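Local coordinates for hypothetical protein ybgI (Escherichia coli, Escherichia coli O157:H7, PDB 1NMO), which binds two iron ions in a dinuclear site, assembles into a toroidal hexamer and may take part in the degradation of radiation-damaged nucleotides, at residues Ile61-Tyr66 / Pro99-Pro104. Sequence-based numbering, arbitrary orientation.
With FE (Fe (III) ion), chain H; FE (Fe (III) ion), chain G.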
ATOM      1  N   ILE A  61      27.841 -25.484   9.876  1.00 10.95           N
ATOM      2  CA  ILE A  61      27.520 -25.669  11.284  1.00 10.50           C
ATOM      3  C   ILE A  61      26.240 -24.846  11.595  1.00 10.87           C
ATOM      4  O   ILE A  61      26.112 -23.685  11.153  1.00 11.07           O
ATOM      5  CB  ILE A  61      28.676 -25.240  12.190  1.00  9.28           C
ATOM      6  CG1 ILE A  61      29.962 -26.003  11.825  1.00  6.23           C
ATOM      7  CG2 ILE A  61      28.234 -25.499  13.623  1.00  8.83           C
ATOM      8  CD1 ILE A  61      31.180 -25.737  12.739  1.00  3.54           C
ATOM      9  N   VAL A  62      25.296 -25.445  12.330  1.00  9.78           N
ATOM     10  CA  VAL A  62      24.016 -24.820  12.594  1.00  9.53           C
ATOM     11  C   VAL A  62      23.444 -25.092  13.960  1.00 10.42           C
ATOM     12  O   VAL A  62      23.973 -25.944  14.666  1.00  9.21           O
ATOM     13  CB  VAL A  62      22.925 -25.332  11.608  1.00  9.76           C
ATOM     14  CG1 VAL A  62      23.247 -24.955  10.176  1.00  7.15           C
ATOM     15  CG2 VAL A  62      22.772 -26.796  11.736  1.00  8.45           C
ATOM     16  N   HIS A  63      22.422 -24.308  14.361  1.00  8.80           N
ATOM     17  CA  HIS A  63      21.749 -24.551  15.621  1.00  9.79           C
ATOM     18  C   HIS A  63      20.672 -25.630  15.418  1.00 10.45           C
ATOM     19  O   HIS A  63      20.436 -26.424  16.332  1.00  8.11           O
ATOM     20  CB  HIS A  63      21.095 -23.311  16.135  1.00 10.02           C
ATOM     21  CG  HIS A  63      20.382 -23.481  17.450  1.00 12.07           C
ATOM     22  ND1 HIS A  63      20.844 -24.302  18.470  1.00 10.45           N
ATOM     23  CD2 HIS A  63      19.223 -22.923  17.905  1.00 12.82           C
ATOM     24  CE1 HIS A  63      19.989 -24.245  19.488  1.00 12.95           C
ATOM     25  NE2 HIS A  63      18.991 -23.421  19.171  1.00 11.98           N
ATOM     26  N   HIS A  64      20.029 -25.636  14.230  1.00 11.13           N
ATOM     27  CA  HIS A  64      18.977 -26.601  13.856  1.00 12.74           C
ATOM     28  C   HIS A  64      19.355 -27.454  12.622  1.00 13.74           C
ATOM     29  O   HIS A  64      19.230 -27.033  11.453  1.00 13.13           O
ATOM     30  CB  HIS A  64      17.672 -25.891  13.508  1.00 14.10           C
ATOM     31  CG  HIS A  64      17.102 -25.065  14.608  1.00 13.73           C
ATOM     32  ND1 HIS A  64      17.154 -23.687  14.598  1.00 12.23           N
ATOM     33  CD2 HIS A  64      16.447 -25.414  15.742  1.00 14.98           C
ATOM     34  CE1 HIS A  64      16.546 -23.225  15.670  1.00 14.85           C
ATOM     35  NE2 HIS A  64      16.106 -24.247  16.378  1.00 15.93           N
ATOM     36  N   GLY A  65      19.803 -28.680  12.870  1.00 14.96           N
ATOM     37  CA  GLY A  65      20.203 -29.542  11.761  1.00 13.17           C
ATOM     38  C   GLY A  65      19.089 -30.495  11.479  1.00 14.10           C
ATOM     39  O   GLY A  65      17.936 -30.062  11.455  1.00 12.42           O
ATOM     40  N   TYR A  66      19.390 -31.795  11.322  1.00 14.19           N
ATOM     41  CA  TYR A  66      18.324 -32.764  10.961  1.00 15.52           C
ATOM     42  C   TYR A  66      18.125 -33.918  11.958  1.00 15.81           C
ATOM     43  O   TYR A  66      18.634 -33.899  13.080  1.00 15.65           O
ATOM     44  CB  TYR A  66      18.645 -33.379   9.591  1.00 12.70           C
ATOM     45  CG  TYR A  66      18.995 -32.402   8.481  1.00 12.26           C
ATOM     46  CD1 TYR A  66      18.399 -31.184   8.423  1.00 12.25           C
ATOM     47  CD2 TYR A  66      19.956 -32.710   7.478  1.00 10.78           C
ATOM     48  CE1 TYR A  66      18.737 -30.258   7.429  1.00 12.62           C
ATOM     49  CE2 TYR A  66      20.286 -31.776   6.466  1.00  9.16           C
ATOM     50  CZ  TYR A  66      19.665 -30.543   6.475  1.00 10.26           C
ATOM     51  OH  TYR A  66      19.962 -29.491   5.598  1.00 10.84           O
ATOM     52  N   PRO A  99      22.992 -27.797  23.655  1.00 14.76           N
ATOM     53  CA  PRO A  99      24.266 -27.260  24.160  1.00 15.24           C
ATOM     54  C   PRO A  99      24.508 -25.843  23.673  1.00 15.64           C
ATOM     55  O   PRO A  99      25.108 -24.991  24.392  1.00 17.93           O
ATOM     56  CB  PRO A  99      25.308 -28.262  23.637  1.00 14.14           C
ATOM     57  CG  PRO A  99      24.502 -29.578  23.600  1.00 13.34           C
ATOM     58  CD  PRO A  99      23.187 -29.081  22.974  1.00 14.10           C
ATOM     59  N   LEU A 100      24.038 -25.533  22.467  1.00 15.77           N
ATOM     60  CA  LEU A 100      24.281 -24.156  21.942  1.00 14.17           C
ATOM     61  C   LEU A 100      23.269 -23.140  22.506  1.00 13.73           C
ATOM     62  O   LEU A 100      23.391 -21.943  22.290  1.00 15.34           O
ATOM     63  CB  LEU A 100      24.318 -24.170  20.397  1.00 11.00           C
ATOM     64  CG  LEU A 100      24.950 -22.937  19.701  1.00  9.77           C
ATOM     65  CD1 LEU A 100      26.376 -22.673  20.209  1.00  6.97           C
ATOM     66  CD2 LEU A 100      25.100 -23.331  18.226  1.00  9.39           C
ATOM     67  N   ASP A 101      22.260 -23.616  23.216  1.00 13.56           N
ATOM     68  CA  ASP A 101      21.340 -22.701  23.905  1.00 15.22           C
ATOM     69  C   ASP A 101      21.910 -22.411  25.303  1.00 15.75           C
ATOM     70  O   ASP A 101      22.040 -21.261  25.709  1.00 16.28           O
ATOM     71  CB  ASP A 101      19.917 -23.321  24.071  1.00 15.04           C
ATOM     72  CG  ASP A 101      19.133 -23.286  22.788  1.00 15.01           C
ATOM     73  OD1 ASP A 101      19.166 -22.206  22.153  1.00 16.00           O
ATOM     74  OD2 ASP A 101      18.526 -24.310  22.380  1.00 16.94           O
ATOM     75  N   ALA A 102      22.264 -23.491  26.018  1.00 16.95           N
ATOM     76  CA  ALA A 102      22.772 -23.409  27.394  1.00 17.35           C
ATOM     77  C   ALA A 102      24.193 -22.891  27.683  1.00 17.02           C
ATOM     78  O   ALA A 102      24.390 -22.242  28.683  1.00 17.36           O
ATOM     79  CB  ALA A 102      22.577 -24.760  28.090  1.00 15.25           C
ATOM     80  N   HIS A 103      25.188 -23.105  26.843  1.00 17.25           N
ATOM     81  CA  HIS A 103      26.536 -22.596  27.228  1.00 16.53           C
ATOM     82  C   HIS A 103      26.594 -21.169  27.857  1.00 16.03           C
ATOM     83  O   HIS A 103      26.237 -20.174  27.230  1.00 16.09           O
ATOM     84  CB  HIS A 103      27.490 -22.699  26.025  1.00 15.85           C
ATOM     85  CG  HIS A 103      28.928 -22.694  26.405  1.00 16.58           C
ATOM     86  ND1 HIS A 103      29.738 -21.575  26.253  1.00 15.98           N
ATOM     87  CD2 HIS A 103      29.668 -23.610  27.083  1.00 16.58           C
ATOM     88  CE1 HIS A 103      30.905 -21.801  26.829  1.00 13.93           C
ATOM     89  NE2 HIS A 103      30.887 -23.028  27.343  1.00 15.05           N
ATOM     90  N   PRO A 104      27.155 -21.036  29.072  1.00 15.71           N
ATOM     91  CA  PRO A 104      27.176 -19.692  29.677  1.00 15.27           C
ATOM     92  C   PRO A 104      27.921 -18.564  28.931  1.00 15.82           C
ATOM     93  O   PRO A 104      27.748 -17.364  29.204  1.00 15.24           O
ATOM     94  CB  PRO A 104      27.787 -19.937  31.055  1.00 14.85           C
ATOM     95  CG  PRO A 104      27.701 -21.475  31.300  1.00 15.15           C
ATOM     96  CD  PRO A 104      27.962 -21.989  29.863  1.00 15.98           C
TER
HETATM   97 FE    FE H 302      17.067 -23.165  20.796  1.00 25.37          FE
HETATM   98 FE    FE G 301      15.424 -23.170  18.091  1.00 30.80          FE
HETATM   99  O   HOH W   1      15.645 -23.039  22.692  1.00 20.34           O
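The imidazole of His63 overlaps the start of the Leu100 side chain, its ND1 4.0 Å from Leu100 CB, while its far corner meets the Asp101 carboxylate around an iron ion. His63 NE2 binds that iron at 2.5 Å, the metal lying in the plane of the ring. The Asp101 carboxylate straddles the ion unevenly, OD2 at 2.4 Å and OD1 at a longer 2.7 Å. His63 NE2 and Asp101 OD1 are 3.2 Å apart with no proton to share, so the shared ion draws them together. Ring and carboxylate planes stand 90° apart. The His63 ring reaches helix 98-102 because its first torsion (chi1 -180°) puts CG opposite the backbone N, although the CA–CB bond is not aimed there. A hydrogen bond from ND1 to Trp96 O fixes the ring's rotation and assigns the proton to ND1, which leaves NE2 for the metal. Asp101 is steadied likewise by Asn108 ND2, bonded to OD1; water 1 and Glu219 add further ligands to the iron.

The neighbouring His64 turns to the second iron, with NE2 at 2.1 Å, and His63 CD2 lies 3.4 Å over one face of the His64 ring, off centre. His215 and Glu219 complete the protein ligands there, Glu219 bridging the dinuclear site seen in this NIF3-family protein. In the fold, the chain turns a corner at His63, with strand 59-62 leading into it between parallel strands 37-41 and 92-95, and the chain beyond 92-95 leads into helix 98-102, bringing Asp101 to the same metal.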